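Local coordinates for flagellar basal body rod modification protein (Helicobacter pylori 26695, PDB 4ZZF), which is probably required for flagellar hook formation, possibly as a scaffolding protein, and is represented here by a fragment that includes its Ig-like domain, at residues Lys39-Glu49 with Asn87-Asp97. Numbering follows the deposited sequence.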
# COMPACT_ATOMS: atom_id res chain seq x y z
N LYS A 39 -32.52 -6.67 12.09
CA LYS A 39 -32.62 -6.20 10.72
C LYS A 39 -32.93 -7.37 9.79
O LYS A 39 -32.03 -8.02 9.27
CB LYS A 39 -31.33 -5.47 10.30
CG LYS A 39 -31.14 -4.11 10.98
CD LYS A 39 -29.75 -3.49 10.75
CE LYS A 39 -29.55 -3.00 9.32
NZ LYS A 39 -30.55 -1.98 8.92
N GLY A 40 -34.22 -7.64 9.61
CA GLY A 40 -34.67 -8.82 8.89
C GLY A 40 -34.35 -10.09 9.65
O GLY A 40 -34.16 -10.06 10.86
N VAL A 41 -34.28 -11.21 8.92
CA VAL A 41 -33.92 -12.49 9.51
C VAL A 41 -32.62 -13.03 8.88
O VAL A 41 -32.66 -13.59 7.79
CB VAL A 41 -35.07 -13.51 9.33
CG1 VAL A 41 -34.73 -14.86 9.99
CG2 VAL A 41 -36.38 -12.93 9.91
N PRO A 42 -31.47 -12.85 9.56
CA PRO A 42 -30.19 -13.25 8.96
C PRO A 42 -29.99 -14.76 8.99
O PRO A 42 -30.33 -15.41 9.97
CB PRO A 42 -29.16 -12.56 9.84
CG PRO A 42 -29.81 -12.55 11.20
CD PRO A 42 -31.29 -12.30 10.91
N ALA A 43 -29.43 -15.31 7.93
CA ALA A 43 -29.27 -16.74 7.86
C ALA A 43 -28.21 -17.13 6.84
O ALA A 43 -27.95 -16.39 5.89
CB ALA A 43 -30.60 -17.39 7.51
N ILE A 44 -27.62 -18.30 7.05
CA ILE A 44 -26.79 -18.99 6.06
C ILE A 44 -27.61 -19.92 5.18
O ILE A 44 -28.46 -20.66 5.68
CB ILE A 44 -25.70 -19.83 6.76
CG1 ILE A 44 -24.78 -18.95 7.58
CG2 ILE A 44 -24.94 -20.68 5.75
CD1 ILE A 44 -23.91 -19.74 8.56
N GLN A 45 -27.38 -19.90 3.87
CA GLN A 45 -27.99 -20.89 2.99
C GLN A 45 -26.92 -21.84 2.42
O GLN A 45 -25.86 -21.39 1.97
CB GLN A 45 -28.75 -20.23 1.83
CG GLN A 45 -29.87 -19.26 2.23
CD GLN A 45 -29.33 -17.90 2.73
OE1 GLN A 45 -28.43 -17.31 2.12
NE2 GLN A 45 -29.90 -17.41 3.84
N ILE A 46 -27.22 -23.13 2.44
CA ILE A 46 -26.35 -24.13 1.82
C ILE A 46 -27.04 -24.77 0.62
O ILE A 46 -28.10 -25.37 0.74
CB ILE A 46 -25.96 -25.20 2.83
CG1 ILE A 46 -25.44 -24.53 4.10
CG2 ILE A 46 -24.92 -26.14 2.22
CD1 ILE A 46 -25.02 -25.49 5.21
N LEU A 47 -26.42 -24.63 -0.55
CA LEU A 47 -27.01 -25.08 -1.80
C LEU A 47 -26.18 -26.21 -2.39
O LEU A 47 -24.96 -26.26 -2.16
CB LEU A 47 -27.10 -23.93 -2.81
CG LEU A 47 -28.11 -22.77 -2.65
CD1 LEU A 47 -28.12 -22.20 -1.26
CD2 LEU A 47 -27.80 -21.66 -3.64
N ASN A 48 -26.81 -27.12 -3.14
CA ASN A 48 -26.07 -28.18 -3.81
C ASN A 48 -25.58 -27.69 -5.17
O ASN A 48 -25.81 -26.53 -5.53
CB ASN A 48 -26.90 -29.47 -3.95
CG ASN A 48 -28.05 -29.37 -4.95
OD1 ASN A 48 -28.11 -28.48 -5.81
ND2 ASN A 48 -28.98 -30.32 -4.86
N GLU A 49 -24.94 -28.58 -5.94
CA GLU A 49 -24.31 -28.18 -7.19
C GLU A 49 -25.31 -27.67 -8.22
O GLU A 49 -24.93 -27.00 -9.18
CB GLU A 49 -23.48 -29.33 -7.77
CG GLU A 49 -22.00 -29.28 -7.34
CD GLU A 49 -21.34 -27.90 -7.58
OE1 GLU A 49 -21.41 -27.38 -8.72
OE2 GLU A 49 -20.78 -27.32 -6.61
N ASN A 87 -19.79 -31.11 -3.59
CA ASN A 87 -19.56 -29.70 -3.33
C ASN A 87 -20.85 -28.95 -3.02
O ASN A 87 -21.80 -28.97 -3.80
CB ASN A 87 -18.88 -29.03 -4.51
CG ASN A 87 -17.62 -28.30 -4.11
OD1 ASN A 87 -16.86 -28.78 -3.26
ND2 ASN A 87 -17.45 -27.07 -4.61
N TYR A 88 -20.85 -28.28 -1.88
CA TYR A 88 -21.97 -27.42 -1.50
C TYR A 88 -21.58 -25.94 -1.44
O TYR A 88 -20.60 -25.57 -0.78
CB TYR A 88 -22.52 -27.89 -0.17
CG TYR A 88 -23.28 -29.17 -0.33
CD1 TYR A 88 -22.62 -30.40 -0.38
CD2 TYR A 88 -24.66 -29.15 -0.49
CE1 TYR A 88 -23.32 -31.58 -0.55
CE2 TYR A 88 -25.37 -30.32 -0.66
CZ TYR A 88 -24.70 -31.53 -0.69
OH TYR A 88 -25.43 -32.68 -0.87
N LYS A 89 -22.35 -25.12 -2.13
CA LYS A 89 -22.20 -23.66 -2.08
C LYS A 89 -22.80 -23.10 -0.80
O LYS A 89 -23.95 -23.38 -0.46
CB LYS A 89 -22.87 -23.00 -3.29
CG LYS A 89 -22.38 -23.51 -4.62
CD LYS A 89 -23.22 -22.96 -5.76
CE LYS A 89 -22.80 -23.57 -7.10
NZ LYS A 89 -23.49 -22.93 -8.27
N ILE A 90 -22.02 -22.29 -0.09
CA ILE A 90 -22.48 -21.69 1.15
C ILE A 90 -22.47 -20.17 1.04
O ILE A 90 -21.45 -19.56 0.68
CB ILE A 90 -21.61 -22.13 2.34
CG1 ILE A 90 -21.62 -23.66 2.46
CG2 ILE A 90 -22.11 -21.49 3.62
CD1 ILE A 90 -20.76 -24.20 3.57
N LYS A 91 -23.64 -19.57 1.30
CA LYS A 91 -23.85 -18.12 1.25
C LYS A 91 -24.57 -17.68 2.51
O LYS A 91 -25.03 -18.51 3.30
CB LYS A 91 -24.70 -17.71 0.05
CG LYS A 91 -24.34 -18.38 -1.24
CD LYS A 91 -25.09 -17.75 -2.41
CE LYS A 91 -26.59 -17.83 -2.25
NZ LYS A 91 -27.24 -17.56 -3.58
N ALA A 92 -24.69 -16.37 2.69
CA ALA A 92 -25.42 -15.84 3.84
C ALA A 92 -26.05 -14.50 3.50
O ALA A 92 -25.58 -13.78 2.62
CB ALA A 92 -24.50 -15.71 5.05
N GLU A 93 -27.10 -14.17 4.23
CA GLU A 93 -27.76 -12.88 4.12
C GLU A 93 -27.91 -12.34 5.51
O GLU A 93 -28.23 -13.09 6.42
CB GLU A 93 -29.12 -13.02 3.44
CG GLU A 93 -29.02 -13.29 1.95
CD GLU A 93 -30.33 -13.01 1.26
OE1 GLU A 93 -31.37 -13.51 1.76
OE2 GLU A 93 -30.33 -12.27 0.24
N TYR A 94 -27.70 -11.03 5.67
CA TYR A 94 -27.81 -10.42 6.99
C TYR A 94 -27.99 -8.91 6.86
O TYR A 94 -27.67 -8.34 5.81
CB TYR A 94 -26.59 -10.76 7.85
CG TYR A 94 -25.32 -10.09 7.36
CD1 TYR A 94 -24.73 -10.47 6.15
CD2 TYR A 94 -24.73 -9.07 8.08
CE1 TYR A 94 -23.58 -9.85 5.69
CE2 TYR A 94 -23.57 -8.45 7.63
CZ TYR A 94 -23.00 -8.84 6.43
OH TYR A 94 -21.86 -8.22 5.97
N ASN A 95 -28.53 -8.30 7.91
CA ASN A 95 -28.73 -6.85 7.99
C ASN A 95 -29.59 -6.29 6.87
O ASN A 95 -29.11 -5.57 6.02
CB ASN A 95 -27.38 -6.13 8.01
CG ASN A 95 -26.61 -6.41 9.29
OD1 ASN A 95 -27.03 -7.23 10.09
ND2 ASN A 95 -25.49 -5.72 9.48
N LEU A 96 -30.87 -6.65 6.88
CA LEU A 96 -31.83 -6.15 5.91
C LEU A 96 -31.89 -4.64 5.98
O LEU A 96 -31.99 -4.06 7.07
CB LEU A 96 -33.21 -6.75 6.19
CG LEU A 96 -34.42 -6.13 5.49
CD1 LEU A 96 -34.36 -6.45 4.01
CD2 LEU A 96 -35.72 -6.66 6.10
N ASP A 97 -31.80 -3.98 4.83
CA ASP A 97 -31.84 -2.53 4.81
C ASP A 97 -33.27 -2.01 4.61
O ASP A 97 -34.00 -2.51 3.77
CB ASP A 97 -30.92 -1.98 3.72
CG ASP A 97 -30.92 -0.46 3.66
OD1 ASP A 97 -30.21 0.18 4.46
OD2 ASP A 97 -31.65 0.10 2.83
O HOH W 1 -29.79 -9.31 10.07
O HOH W 2 -29.00 -1.19 6.56
O HOH W 3 -23.77 -31.06 -4.44
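Ile44 and Ile90 meet on the buried face of two antiparallel strands, 43-47 and 87-94, in the sheet of the FlgD Ig-like domain. Their side chains cross at a slant, with CG2 of Ile44 3.6 Å from CG2 of Ile90. Chi1 of -61° in Ile44 and -58° in Ile90 sets CG1 beside the backbone N and leaves CG2 anti to it, turning these methyls toward each other. Ile46 CG2 sits against Tyr88 CB at 3.8 Å, its side chain roughly perpendicular to that of the tyrosine, while Trp73 packs edge-to-face with the Tyr88 ring. Strand 25-31 lies against this face, Phe27 touching Ile44 and Ile90, Leu29 touching Ile44 and Ala92.

The other face carries Gln45, Leu47, Lys89, Lys91 and Glu93. Gln45 folds its amide back, and NE2 makes a weak hydrogen bond to Ala43 O. Leu47 CD2 is in van der Waals contact with Lys91 NZ (4.1 Å), whereas Lys89 NZ hydrogen-bonds Asn51 OD1.

Main-chain hydrogen bonds pair Ala43 with Glu93, Gln45 with Lys91 and Leu47 with Lys89, Lys89 N to Leu47 O being weak. Leu96 N donates to Lys39 O (3.0 Å) from above the carbonyl plane. Curling back, Lys39 NZ hydrogen-bonds Leu96 O (3.1 Å), and water 2 bridges this ammonium to Asp97 OD1.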